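Local coordinates for uncharacterized protein (Staphylococcus aureus subsp. aureus, PDB 4H0A) that is of unknown function but belongs to the CAP family of cysteine-rich secretory proteins, joining a CAP-associated N-terminal region to a CAP domain, at residues Q145-Y150 / E181-N186; P122-K127 / F135-E140; Q156-Q161 / S168-T173; K131-E136 / T190-N195. All blocks are in the same frame, centred on the assembly; numbering follows the deposited sequence.

Interaction 1: residues Q145-Y150 / E181-N186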
loop_
_atom_site.group_PDB
_atom_site.type_symbol
_atom_site.label_atom_id
_atom_site.label_comp_id
_atom_site.label_asym_id
_atom_site.label_seq_id
_atom_site.Cartn_x
_atom_site.Cartn_y
_atom_site.Cartn_z
ATOM N N GLN A 145 11.610 -1.942 -2.232
ATOM C CA GLN A 145 10.825 -0.716 -2.047
ATOM C C GLN A 145 11.645 0.470 -2.535
ATOM O O GLN A 145 11.641 1.526 -1.903
ATOM C CB GLN A 145 10.490 -0.569 -0.555
ATOM C CG GLN A 145 9.229 0.210 -0.272
ATOM C CD GLN A 145 8.993 0.402 1.207
ATOM O OE1 GLN A 145 9.811 0.054 2.057
ATOM N NE2 GLN A 145 7.877 0.987 1.549
ATOM N N THR A 146 12.374 0.282 -3.643
ATOM C CA THR A 146 13.344 1.249 -4.159
ATOM C C THR A 146 12.760 2.640 -4.312
ATOM O O THR A 146 11.725 2.790 -4.949
ATOM C CB THR A 146 13.900 0.788 -5.505
ATOM O OG1 THR A 146 14.031 -0.631 -5.473
ATOM C CG2 THR A 146 15.246 1.453 -5.840
ATOM N N LEU A 147 13.431 3.651 -3.730
ATOM C CA LEU A 147 13.032 5.053 -3.860
ATOM C C LEU A 147 13.890 5.646 -4.962
ATOM O O LEU A 147 15.114 5.622 -4.838
ATOM C CB LEU A 147 13.220 5.803 -2.539
ATOM C CG LEU A 147 12.800 7.280 -2.528
ATOM C CD1 LEU A 147 11.309 7.445 -2.883
ATOM C CD2 LEU A 147 13.060 7.902 -1.167
ATOM N N ILE A 148 13.279 6.106 -6.062
ATOM C CA ILE A 148 14.024 6.640 -7.209
ATOM C C ILE A 148 13.578 8.056 -7.474
ATOM O O ILE A 148 12.378 8.302 -7.482
ATOM C CB ILE A 148 13.826 5.758 -8.479
ATOM C CG1 ILE A 148 14.090 4.261 -8.181
ATOM C CG2 ILE A 148 14.731 6.252 -9.622
ATOM C CD1 ILE A 148 13.748 3.297 -9.308
ATOM N N LYS A 149 14.523 8.979 -7.737
ATOM C CA LYS A 149 14.162 10.352 -8.066
ATOM C C LYS A 149 14.116 10.472 -9.586
ATOM O O LYS A 149 15.104 10.169 -10.246
ATOM C CB LYS A 149 15.158 11.349 -7.453
ATOM C CG LYS A 149 14.693 12.799 -7.537
ATOM C CD LYS A 149 15.621 13.745 -6.779
ATOM C CE LYS A 149 15.206 15.191 -6.925
ATOM N NZ LYS A 149 16.007 16.092 -6.056
ATOM N N TYR A 150 12.955 10.853 -10.139
ATOM C CA TYR A 150 12.750 11.076 -11.574
ATOM C C TYR A 150 12.423 12.538 -11.751
ATOM O O TYR A 150 11.317 12.960 -11.404
ATOM C CB TYR A 150 11.610 10.200 -12.116
ATOM C CG TYR A 150 11.957 8.730 -12.192
ATOM C CD1 TYR A 150 12.921 8.266 -13.079
ATOM C CD2 TYR A 150 11.293 7.798 -11.407
ATOM C CE1 TYR A 150 13.247 6.916 -13.153
ATOM C CE2 TYR A 150 11.591 6.441 -11.491
ATOM C CZ TYR A 150 12.559 6.001 -12.376
ATOM O OH TYR A 150 12.865 4.664 -12.459
ATOM N N GLU A 181 6.135 9.029 5.162
ATOM C CA GLU A 181 7.352 8.606 5.869
ATOM C C GLU A 181 7.504 7.067 5.771
ATOM O O GLU A 181 7.447 6.377 6.787
ATOM C CB GLU A 181 7.279 9.096 7.332
ATOM C CG GLU A 181 8.580 9.007 8.107
ATOM C CD GLU A 181 8.425 9.379 9.568
ATOM O OE1 GLU A 181 7.753 10.397 9.856
ATOM O OE2 GLU A 181 8.986 8.662 10.428
ATOM N N PRO A 182 7.618 6.497 4.548
ATOM C CA PRO A 182 7.673 5.025 4.432
ATOM C C PRO A 182 9.013 4.385 4.800
ATOM O O PRO A 182 9.091 3.154 4.826
ATOM C CB PRO A 182 7.315 4.755 2.965
ATOM C CG PRO A 182 7.392 6.061 2.259
ATOM C CD PRO A 182 7.698 7.155 3.229
ATOM N N TYR A 183 10.056 5.185 5.083
ATOM C CA TYR A 183 11.365 4.680 5.477
ATOM C C TYR A 183 11.768 5.301 6.801
ATOM O O TYR A 183 11.199 6.315 7.225
ATOM C CB TYR A 183 12.414 4.996 4.404
ATOM C CG TYR A 183 11.961 4.692 2.997
ATOM C CD1 TYR A 183 12.053 3.408 2.478
ATOM C CD2 TYR A 183 11.426 5.686 2.185
ATOM C CE1 TYR A 183 11.630 3.118 1.184
ATOM C CE2 TYR A 183 11.000 5.409 0.889
ATOM C CZ TYR A 183 11.105 4.123 0.392
ATOM O OH TYR A 183 10.717 3.871 -0.899
ATOM N N GLN A 184 12.743 4.686 7.463
ATOM C CA GLN A 184 13.254 5.187 8.731
ATOM C C GLN A 184 13.954 6.517 8.497
ATOM O O GLN A 184 14.729 6.641 7.547
ATOM C CB GLN A 184 14.224 4.169 9.362
ATOM C CG GLN A 184 14.626 4.502 10.799
ATOM C CD GLN A 184 15.526 3.446 11.401
ATOM O OE1 GLN A 184 16.129 2.621 10.701
ATOM N NE2 GLN A 184 15.659 3.462 12.720
ATOM N N LEU A 185 13.674 7.510 9.347
ATOM C CA LEU A 185 14.310 8.819 9.234
ATOM C C LEU A 185 15.624 8.834 9.981
ATOM O O LEU A 185 15.760 8.166 11.006
ATOM C CB LEU A 185 13.406 9.925 9.801
ATOM C CG LEU A 185 12.202 10.332 8.973
ATOM C CD1 LEU A 185 11.258 11.179 9.801
ATOM C CD2 LEU A 185 12.623 11.108 7.730
ATOM N N ASN A 186 16.570 9.647 9.503
ATOM C CA ASN A 186 17.850 9.830 10.168
ATOM C C ASN A 186 17.617 10.620 11.466
ATOM O O ASN A 186 16.635 11.359 11.558
ATOM C CB ASN A 186 18.814 10.562 9.233
ATOM C CG ASN A 186 20.243 10.645 9.725
ATOM O OD1 ASN A 186 20.643 10.013 10.711
ATOM N ND2 ASN A 186 21.059 11.404 9.017
#

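Interaction 2: residues P122-K127 / F135-E140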
loop_
_atom_site.group_PDB
_atom_site.type_symbol
_atom_site.label_atom_id
_atom_site.label_comp_id
_atom_site.label_asym_id
_atom_site.label_seq_id
_atom_site.Cartn_x
_atom_site.Cartn_y
_atom_site.Cartn_z
ATOM N N PRO A 122 21.358 5.803 -1.827
ATOM C CA PRO A 122 20.974 5.065 -0.609
ATOM C C PRO A 122 20.434 5.951 0.519
ATOM O O PRO A 122 19.615 5.468 1.290
ATOM C CB PRO A 122 22.281 4.383 -0.169
ATOM C CG PRO A 122 23.209 4.530 -1.295
ATOM C CD PRO A 122 22.820 5.762 -2.013
ATOM N N GLU A 123 20.897 7.219 0.637
ATOM C CA GLU A 123 20.419 8.159 1.663
ATOM C C GLU A 123 19.724 9.345 0.976
ATOM O O GLU A 123 20.315 10.424 0.859
ATOM C CB GLU A 123 21.580 8.641 2.550
ATOM C CG GLU A 123 22.026 7.625 3.586
ATOM C CD GLU A 123 23.115 8.118 4.522
ATOM O OE1 GLU A 123 23.943 8.952 4.091
ATOM O OE2 GLU A 123 23.153 7.655 5.685
ATOM N N PRO A 124 18.503 9.150 0.431
ATOM C CA PRO A 124 17.835 10.259 -0.266
ATOM C C PRO A 124 17.490 11.386 0.704
ATOM O O PRO A 124 17.125 11.145 1.856
ATOM C CB PRO A 124 16.606 9.616 -0.904
ATOM C CG PRO A 124 16.406 8.360 -0.195
ATOM C CD PRO A 124 17.665 7.937 0.457
ATOM N N SER A 125 17.683 12.617 0.238
ATOM C CA SER A 125 17.532 13.819 1.046
ATOM C C SER A 125 16.780 14.905 0.288
ATOM O O SER A 125 16.956 15.043 -0.923
ATOM C CB SER A 125 18.918 14.330 1.437
ATOM O OG SER A 125 18.857 15.247 2.515
ATOM N N PHE A 126 15.968 15.693 1.001
ATOM C CA PHE A 126 15.221 16.795 0.396
ATOM C C PHE A 126 14.670 17.711 1.474
ATOM O O PHE A 126 14.692 17.356 2.654
ATOM C CB PHE A 126 14.067 16.256 -0.488
ATOM C CG PHE A 126 13.096 15.360 0.241
ATOM C CD1 PHE A 126 12.046 15.896 0.972
ATOM C CD2 PHE A 126 13.208 13.982 0.167
ATOM C CE1 PHE A 126 11.143 15.070 1.638
ATOM C CE2 PHE A 126 12.308 13.156 0.838
ATOM C CZ PHE A 126 11.276 13.706 1.567
ATOM N N LYS A 127 14.124 18.860 1.064
ATOM C CA LYS A 127 13.482 19.806 1.979
ATOM C C LYS A 127 12.021 19.978 1.615
ATOM O O LYS A 127 11.692 20.007 0.429
ATOM C CB LYS A 127 14.181 21.174 1.956
ATOM C CG LYS A 127 15.569 21.156 2.571
ATOM C CD LYS A 127 16.114 22.565 2.777
ATOM C CE LYS A 127 17.435 22.543 3.511
ATOM N NZ LYS A 127 17.910 23.916 3.840
ATOM N N PHE A 135 16.234 9.973 4.605
ATOM C CA PHE A 135 15.824 8.600 4.884
ATOM C C PHE A 135 17.009 7.659 4.943
ATOM O O PHE A 135 17.927 7.782 4.136
ATOM C CB PHE A 135 14.850 8.092 3.815
ATOM C CG PHE A 135 13.489 8.737 3.852
ATOM C CD1 PHE A 135 12.678 8.623 4.974
ATOM C CD2 PHE A 135 12.983 9.388 2.739
ATOM C CE1 PHE A 135 11.395 9.164 4.985
ATOM C CE2 PHE A 135 11.705 9.940 2.760
ATOM C CZ PHE A 135 10.924 9.831 3.883
ATOM N N GLU A 136 16.960 6.698 5.882
ATOM C CA GLU A 136 17.970 5.647 6.057
ATOM C C GLU A 136 17.388 4.368 5.453
ATOM O O GLU A 136 16.679 3.646 6.153
ATOM C CB GLU A 136 18.295 5.469 7.556
ATOM C CG GLU A 136 18.935 6.684 8.208
ATOM C CD GLU A 136 20.289 7.058 7.639
ATOM O OE1 GLU A 136 21.126 6.147 7.447
ATOM O OE2 GLU A 136 20.507 8.261 7.372
ATOM N N LEU A 137 17.611 4.126 4.144
ATOM C CA LEU A 137 17.026 2.954 3.468
ATOM C C LEU A 137 17.759 1.654 3.841
ATOM O O LEU A 137 18.958 1.536 3.586
ATOM C CB LEU A 137 16.985 3.117 1.929
ATOM C CG LEU A 137 15.617 3.554 1.373
ATOM C CD1 LEU A 137 15.354 5.002 1.666
ATOM C CD2 LEU A 137 15.509 3.285 -0.121
ATOM N N SER A 138 17.023 0.672 4.429
ATOM C CA SER A 138 17.572 -0.637 4.820
ATOM C C SER A 138 17.869 -1.502 3.593
ATOM O O SER A 138 17.544 -1.105 2.472
ATOM C CB SER A 138 16.607 -1.375 5.754
ATOM O OG SER A 138 15.431 -1.835 5.104
ATOM N N ASP A 139 18.501 -2.684 3.803
ATOM C CA ASP A 139 18.826 -3.608 2.701
ATOM C C ASP A 139 17.576 -4.043 1.953
ATOM O O ASP A 139 17.573 -4.048 0.723
ATOM C CB ASP A 139 19.576 -4.863 3.202
ATOM C CG ASP A 139 21.084 -4.747 3.134
ATOM O OD1 ASP A 139 21.590 -4.159 2.155
ATOM O OD2 ASP A 139 21.762 -5.251 4.062
ATOM N N GLU A 140 16.535 -4.421 2.708
ATOM C CA GLU A 140 15.234 -4.831 2.184
ATOM C C GLU A 140 14.589 -3.686 1.373
ATOM O O GLU A 140 14.012 -3.956 0.317
ATOM C CB GLU A 140 14.311 -5.254 3.353
ATOM C CG GLU A 140 12.923 -5.737 2.951
ATOM C CD GLU A 140 12.069 -6.218 4.111
ATOM O OE1 GLU A 140 12.505 -7.152 4.822
ATOM O OE2 GLU A 140 10.953 -5.678 4.294
#

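Interaction 3: residues Q156-Q161 / S168-T173. With EDO (1,2-ethanediol), chain C.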
loop_
_atom_site.group_PDB
_atom_site.type_symbol
_atom_site.label_atom_id
_atom_site.label_comp_id
_atom_site.label_asym_id
_atom_site.label_seq_id
_atom_site.Cartn_x
_atom_site.Cartn_y
_atom_site.Cartn_z
ATOM N N GLN A 156 8.342 5.011 -5.800
ATOM C CA GLN A 156 8.574 3.863 -4.941
ATOM C C GLN A 156 8.261 2.657 -5.795
ATOM O O GLN A 156 7.131 2.550 -6.278
ATOM C CB GLN A 156 7.696 3.904 -3.698
ATOM C CG GLN A 156 7.954 5.105 -2.804
ATOM C CD GLN A 156 7.136 4.934 -1.566
ATOM O OE1 GLN A 156 5.958 5.293 -1.532
ATOM N NE2 GLN A 156 7.662 4.186 -0.610
ATOM N N VAL A 157 9.255 1.804 -6.059
ATOM C CA VAL A 157 9.096 0.615 -6.887
ATOM C C VAL A 157 8.993 -0.591 -5.969
ATOM O O VAL A 157 9.973 -0.944 -5.315
ATOM C CB VAL A 157 10.270 0.473 -7.887
ATOM C CG1 VAL A 157 10.020 -0.683 -8.856
ATOM C CG2 VAL A 157 10.490 1.780 -8.639
ATOM N N TYR A 158 7.821 -1.229 -5.933
ATOM C CA TYR A 158 7.573 -2.387 -5.076
ATOM C C TYR A 158 7.893 -3.664 -5.804
ATOM O O TYR A 158 7.316 -3.907 -6.861
ATOM C CB TYR A 158 6.114 -2.402 -4.624
ATOM C CG TYR A 158 5.753 -1.185 -3.805
ATOM C CD1 TYR A 158 6.135 -1.078 -2.476
ATOM C CD2 TYR A 158 5.057 -0.120 -4.371
ATOM C CE1 TYR A 158 5.808 0.043 -1.715
ATOM C CE2 TYR A 158 4.734 1.010 -3.625
ATOM C CZ TYR A 158 5.093 1.082 -2.290
ATOM O OH TYR A 158 4.750 2.195 -1.563
ATOM N N SER A 159 8.798 -4.480 -5.253
ATOM C CA SER A 159 9.182 -5.758 -5.863
ATOM C C SER A 159 8.928 -6.893 -4.929
ATOM O O SER A 159 8.878 -6.715 -3.711
ATOM C CB SER A 159 10.654 -5.785 -6.258
ATOM O OG SER A 159 11.000 -4.710 -7.112
ATOM N N ASP A 160 8.841 -8.082 -5.510
ATOM C CA ASP A 160 8.603 -9.307 -4.777
ATOM C C ASP A 160 9.947 -9.856 -4.289
ATOM O O ASP A 160 10.900 -9.908 -5.062
ATOM C CB ASP A 160 7.898 -10.293 -5.716
ATOM C CG ASP A 160 7.180 -11.440 -5.042
ATOM O OD1 ASP A 160 6.429 -11.187 -4.085
ATOM O OD2 ASP A 160 7.347 -12.593 -5.496
ATOM N N GLN A 161 10.031 -10.264 -3.021
ATOM C CA GLN A 161 11.273 -10.812 -2.469
ATOM C C GLN A 161 11.550 -12.216 -3.063
ATOM O O GLN A 161 12.705 -12.622 -3.138
ATOM C CB GLN A 161 11.196 -10.868 -0.928
ATOM C CG GLN A 161 12.526 -10.651 -0.216
ATOM C CD GLN A 161 12.314 -10.500 1.276
ATOM O OE1 GLN A 161 11.683 -11.348 1.919
ATOM N NE2 GLN A 161 12.825 -9.422 1.868
ATOM N N SER A 168 4.199 -3.154 -8.365
ATOM C CA SER A 168 3.454 -1.906 -8.417
ATOM C C SER A 168 4.420 -0.739 -8.315
ATOM O O SER A 168 5.580 -0.932 -7.941
ATOM C CB SER A 168 2.449 -1.874 -7.263
ATOM O OG SER A 168 3.076 -2.103 -6.012
ATOM N N VAL A 169 3.972 0.456 -8.690
ATOM C CA VAL A 169 4.795 1.666 -8.595
ATOM C C VAL A 169 3.951 2.783 -8.026
ATOM O O VAL A 169 2.787 2.924 -8.408
ATOM C CB VAL A 169 5.402 2.094 -9.957
ATOM C CG1 VAL A 169 6.263 3.354 -9.805
ATOM C CG2 VAL A 169 6.202 0.957 -10.591
ATOM N N ARG A 170 4.530 3.591 -7.133
ATOM C CA ARG A 170 3.862 4.780 -6.632
ATOM C C ARG A 170 4.711 5.966 -6.993
ATOM O O ARG A 170 5.843 6.053 -6.518
ATOM C CB ARG A 170 3.594 4.749 -5.116
ATOM C CG ARG A 170 3.081 6.112 -4.584
ATOM C CD ARG A 170 2.297 5.976 -3.302
ATOM N NE ARG A 170 3.133 5.490 -2.207
ATOM C CZ ARG A 170 2.668 5.058 -1.039
ATOM N NH1 ARG A 170 1.361 5.072 -0.788
ATOM N NH2 ARG A 170 3.503 4.621 -0.108
ATOM N N PHE A 171 4.198 6.859 -7.862
ATOM C CA PHE A 171 4.890 8.107 -8.184
ATOM C C PHE A 171 4.353 9.140 -7.219
ATOM O O PHE A 171 3.132 9.199 -7.047
ATOM C CB PHE A 171 4.673 8.523 -9.638
ATOM C CG PHE A 171 5.449 7.689 -10.628
ATOM C CD1 PHE A 171 4.887 6.558 -11.196
ATOM C CD2 PHE A 171 6.717 8.080 -11.049
ATOM C CE1 PHE A 171 5.587 5.815 -12.146
ATOM C CE2 PHE A 171 7.414 7.337 -11.998
ATOM C CZ PHE A 171 6.847 6.207 -12.538
ATOM N N LEU A 172 5.217 9.929 -6.565
ATOM C CA LEU A 172 4.728 10.912 -5.596
ATOM C C LEU A 172 5.704 12.064 -5.388
ATOM O O LEU A 172 6.883 11.962 -5.717
ATOM C CB LEU A 172 4.398 10.242 -4.239
ATOM C CG LEU A 172 5.557 9.806 -3.305
ATOM C CD1 LEU A 172 4.996 9.133 -2.060
ATOM C CD2 LEU A 172 6.531 8.846 -4.002
ATOM N N THR A 173 5.187 13.170 -4.838
ATOM C CA THR A 173 6.003 14.347 -4.558
ATOM C C THR A 173 6.742 14.173 -3.245
ATOM O O THR A 173 6.373 13.338 -2.421
ATOM C CB THR A 173 5.142 15.613 -4.502
ATOM O OG1 THR A 173 4.263 15.519 -3.384
ATOM C CG2 THR A 173 4.350 15.838 -5.783
HETATM C C1 EDO C . -2.043 5.443 -1.364
HETATM O O1 EDO C . -1.077 5.691 -2.370
HETATM C C2 EDO C . -2.319 6.833 -0.732
HETATM O O2 EDO C . -3.233 6.722 0.334
#

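Interaction 4: residues K131-E136 / T190-N195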
loop_
_atom_site.group_PDB
_atom_site.type_symbol
_atom_site.label_atom_id
_atom_site.label_comp_id
_atom_site.label_asym_id
_atom_site.label_seq_id
_atom_site.Cartn_x
_atom_site.Cartn_y
_atom_site.Cartn_z
ATOM N N LYS A 131 12.248 22.390 5.863
ATOM C CA LYS A 131 12.608 21.351 6.834
ATOM C C LYS A 131 13.274 20.188 6.117
ATOM O O LYS A 131 12.696 19.638 5.185
ATOM C CB LYS A 131 11.361 20.880 7.594
ATOM C CG LYS A 131 11.641 19.956 8.768
ATOM C CD LYS A 131 10.346 19.572 9.492
ATOM C CE LYS A 131 10.463 18.265 10.238
ATOM N NZ LYS A 131 9.164 17.844 10.833
ATOM N N LYS A 132 14.474 19.799 6.555
ATOM C CA LYS A 132 15.207 18.706 5.917
ATOM C C LYS A 132 14.651 17.340 6.326
ATOM O O LYS A 132 14.326 17.119 7.491
ATOM C CB LYS A 132 16.711 18.781 6.252
ATOM C CG LYS A 132 17.521 17.602 5.697
ATOM C CD LYS A 132 18.987 17.940 5.492
ATOM C CE LYS A 132 19.868 16.709 5.552
ATOM N NZ LYS A 132 21.214 16.960 4.972
ATOM N N TYR A 133 14.551 16.434 5.345
ATOM C CA TYR A 133 14.151 15.041 5.525
ATOM C C TYR A 133 15.220 14.166 4.908
ATOM O O TYR A 133 15.575 14.384 3.751
ATOM C CB TYR A 133 12.794 14.761 4.868
ATOM C CG TYR A 133 11.646 15.395 5.608
ATOM C CD1 TYR A 133 11.261 16.699 5.346
ATOM C CD2 TYR A 133 10.991 14.718 6.628
ATOM C CE1 TYR A 133 10.227 17.305 6.053
ATOM C CE2 TYR A 133 9.949 15.309 7.338
ATOM C CZ TYR A 133 9.575 16.609 7.054
ATOM O OH TYR A 133 8.547 17.192 7.756
ATOM N N GLU A 134 15.772 13.220 5.673
ATOM C CA GLU A 134 16.775 12.286 5.162
ATOM C C GLU A 134 16.380 10.883 5.577
ATOM O O GLU A 134 16.166 10.640 6.764
ATOM C CB GLU A 134 18.175 12.633 5.663
ATOM C CG GLU A 134 19.245 11.926 4.851
ATOM C CD GLU A 134 20.663 12.164 5.323
ATOM O OE1 GLU A 134 20.839 12.789 6.394
ATOM O OE2 GLU A 134 21.600 11.701 4.633
ATOM N N PHE A 135 16.234 9.973 4.605
ATOM C CA PHE A 135 15.824 8.600 4.884
ATOM C C PHE A 135 17.009 7.659 4.943
ATOM O O PHE A 135 17.927 7.782 4.136
ATOM C CB PHE A 135 14.850 8.092 3.815
ATOM C CG PHE A 135 13.489 8.737 3.852
ATOM C CD1 PHE A 135 12.678 8.623 4.974
ATOM C CD2 PHE A 135 12.983 9.388 2.739
ATOM C CE1 PHE A 135 11.395 9.164 4.985
ATOM C CE2 PHE A 135 11.705 9.940 2.760
ATOM C CZ PHE A 135 10.924 9.831 3.883
ATOM N N GLU A 136 16.960 6.698 5.882
ATOM C CA GLU A 136 17.970 5.647 6.057
ATOM C C GLU A 136 17.388 4.368 5.453
ATOM O O GLU A 136 16.679 3.646 6.153
ATOM C CB GLU A 136 18.295 5.469 7.556
ATOM C CG GLU A 136 18.935 6.684 8.208
ATOM C CD GLU A 136 20.289 7.058 7.639
ATOM O OE1 GLU A 136 21.126 6.147 7.447
ATOM O OE2 GLU A 136 20.507 8.261 7.372
ATOM N N THR A 190 13.010 14.982 11.881
ATOM C CA THR A 190 11.907 14.871 12.844
ATOM C C THR A 190 10.644 14.457 12.100
ATOM O O THR A 190 10.341 15.024 11.050
ATOM C CB THR A 190 11.700 16.202 13.595
ATOM O OG1 THR A 190 12.940 16.619 14.173
ATOM C CG2 THR A 190 10.637 16.102 14.687
ATOM N N SER A 191 9.905 13.477 12.643
ATOM C CA SER A 191 8.661 12.987 12.042
ATOM C C SER A 191 7.564 14.067 12.116
ATOM O O SER A 191 7.477 14.787 13.116
ATOM C CB SER A 191 8.201 11.714 12.752
ATOM O OG SER A 191 6.962 11.230 12.263
ATOM N N GLU A 192 6.750 14.194 11.050
ATOM C CA GLU A 192 5.666 15.186 11.000
ATOM C C GLU A 192 4.568 14.894 12.015
ATOM O O GLU A 192 4.299 13.727 12.309
ATOM C CB GLU A 192 5.005 15.227 9.603
ATOM C CG GLU A 192 5.828 15.887 8.512
ATOM C CD GLU A 192 5.097 16.084 7.194
ATOM O OE1 GLU A 192 3.894 15.746 7.109
ATOM O OE2 GLU A 192 5.731 16.602 6.245
ATOM N N GLU A 193 3.905 15.953 12.508
ATOM C CA GLU A 193 2.752 15.829 13.401
ATOM C C GLU A 193 1.516 15.693 12.520
ATOM O O GLU A 193 1.519 16.200 11.395
ATOM C CB GLU A 193 2.643 17.033 14.351
ATOM C CG GLU A 193 3.806 17.138 15.324
ATOM C CD GLU A 193 3.716 18.274 16.325
ATOM O OE1 GLU A 193 2.635 18.896 16.435
ATOM O OE2 GLU A 193 4.729 18.532 17.015
ATOM N N HIS A 194 0.483 14.983 12.989
ATOM C CA HIS A 194 -0.721 14.747 12.186
ATOM C C HIS A 194 -1.988 15.156 12.916
ATOM O O HIS A 194 -2.082 15.010 14.138
ATOM C CB HIS A 194 -0.808 13.265 11.797
ATOM C CG HIS A 194 0.417 12.775 11.094
ATOM N ND1 HIS A 194 0.563 12.897 9.725
ATOM C CD2 HIS A 194 1.541 12.217 11.603
ATOM C CE1 HIS A 194 1.754 12.400 9.440
ATOM N NE2 HIS A 194 2.378 11.971 10.539
ATOM N N ASN A 195 -2.975 15.654 12.154
ATOM C CA ASN A 195 -4.267 16.051 12.712
ATOM C C ASN A 195 -5.170 14.805 12.807
ATOM O O ASN A 195 -4.788 13.723 12.341
ATOM C CB ASN A 195 -4.921 17.187 11.881
ATOM C CG ASN A 195 -5.398 16.829 10.483
ATOM O OD1 ASN A 195 -5.027 15.803 9.901
ATOM N ND2 ASN A 195 -6.199 17.702 9.886
#

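Interaction 1: residues Q145-Y150 / E181-N186
Y183 reaches out of the turn after helix 174-180 and meets the first residues of strand 145-150, where Q145 and L147 receive its phenol. The tight point is the hydroxyl: Y183 OH gives its proton to the backbone O of Q145 over 2.7 Å, meeting the carbonyl at a C=O...O angle of 159°, and the same hydroxyl is also bonded to Q156 NE2 on the adjoining strand. Two partners satisfy the buried hydroxyl and fix its position. L147 approaches the ring obliquely; its CG stands anti to the backbone N (chi1 -178°), bringing CD2 within 3.8 Å of Y183 CE2, while L147 CB lies 3.6 Å from Y183 OH. This contact ties the edge strand of the seven-stranded antiparallel sheet to the chain segment that leads into short strand 184-185 of a separate three-stranded sheet, within the CAP-associated N-terminal region. Packing is slacker on the Q145 side chain, which runs antiparallel to the tyrosine side chain, amide plane 52° from the ring, and P182 CB only brushes its end. Beyond Y183 the segments part, and K149 and Q184 extend to the exposed surface.

Interaction 2: residues P122-K127 / F135-E140
This is the open end of a beta hairpin, where the lead-in to strand 125-128 faces the last residues of strand 131-136, part apolar and part exposed. One backbone bond closes it: F135 N donates to P124 O over 3.1 Å, at 166° on the hydrogen. Next to it E123 CA makes a CA-H...O contact of 3.5 Å with F135 O, a carbonyl that the contact buries without a conventional hydrogen-bond partner. On the buried side F126 and F135 meet through one corner of each ring, CE2 to CE2 at 3.8 Å, F135 CE2 lying at the edge of the F126 ring. F126 holds CG between its backbone N and carbonyl carbon (chi1 57°), a rotamer that swings the ring toward F135. L137 crosses P124 at about a right angle, its CD1 3.9 Å from P124 CD. At the rim E123 and E136 run side by side in the same direction with their carboxylates 80° apart, and E123 OE2 is only 3.1 Å from E136 OE1. Two acceptors this close would repel if both were charged, so a shared proton or raised pKa is possible. On the face carrying the two phenylalanines, L177 of helix 174-180 packs on both rings and Y183 meets F135 edge-to-face; E136 pairs through its backbone with Q184 of strand 184-185, and S138 N-caps helix 139-144.

Interaction 3: residues Q156-Q161 / S168-T173
A beta hairpin of the seven-stranded antiparallel sheet supplies this buried contact, strands 153-159 and 166-172 running antiparallel, with the axes of their segments 156-159 and 168-172 passing 4.9 Å apart. Q156 with R170 and Y158 with S168 are hydrogen-bonded pairs, and V157 with V169 is the non-hydrogen-bonded pair between them. Q156 N donates to R170 O over 2.8 Å, R170 N returns a bond to Q156 O, and Y158 N donates to S168 O. The face carrying Q156, Y158, S168 and R170 is polar in the middle. There Q156 and R170 extend alongside each other, amide and guanidinium planes only 16° apart, and Q156 OE1 accepts from both R170 NE and R170 NH2, each at 2.9 Å. This side-on grip holds the two flat groups nearly coplanar. The bend of the arginine at chi3 (65°) turns its guanidinium back toward the glutamine. Y158 OH comes 3.1 Å from R170 NH2, at an angle too poor for a hydrogen bond, with ring and guanidinium planes 69° apart. The remaining guanidinium nitrogen, NH1, forms a salt bridge with D281 OD2, consistent with its positive charge being balanced. Helix 282-290 lies over this face through P283 and T284. A 1,2-ethanediol molecule, probably from the crystallisation liquor, lies at the guanidinium edge, where its O1 accepts from R170 NH1 at 3.0 Å.

Interaction 4: residues K131-E136 / T190-N195
The nearest CA atoms of strand 131-136 and the irregular segment 190-195, those of Y133 and T190, are 7.7 Å apart, and no backbone-to-backbone hydrogen bond joins the segments, so side chains do the bridging. K131 stretches straight out, with CG anti to its own N (chi1 -171°) and an extended chain beyond, and its NZ donates to T190 O over 3.1 Å. The ammonium stands well above the carbonyl plane, 52° out of it, so the approach is not along a lone pair. The same NZ makes a weak bond of 3.2 Å to Y133 OH within the strand. Y133 sets its phenol across the E192 side chain at about a right angle, ring and carboxylate planes 71° apart, with Y133 OH 3.1 Å from E192 CG. A178 of helix 174-180 packs against both Y133 and E192, so the helix, strand 131-136 and the loop leading to helix 201-219 meet here. Nearby, S191 bonds to E181. K131 NZ, 5.9 Å from E192 OE2, and the like-charged D179 would probably push E192 in opposite ways; the contact rests on one lysine bond from above the carbonyl plane and on the phenol laid against E192.

Interactions 1, 2 and 4 gather round the three-stranded sheet of 125-128, 131-136 and 184-185, whereas interaction 3 lies in the seven-stranded sheet. Interactions 1 and 2 have centres about 5 Å apart and touch where L147 packs on P124. Strand 145-150, which borders strand 153-159 of interaction 3 (centres about 10 Å apart), and Y183 join the two sheets within the CAP-associated N-terminal region. Interaction 4 shares F135 and E136 with interaction 2; its centre lies about 20 Å from that of interaction 3, without touching. Along the chain, interaction 2 closes before interaction 1 opens, interaction 3 nests within 1, and 1 within 4, so local hairpins are joined by longer-range closures.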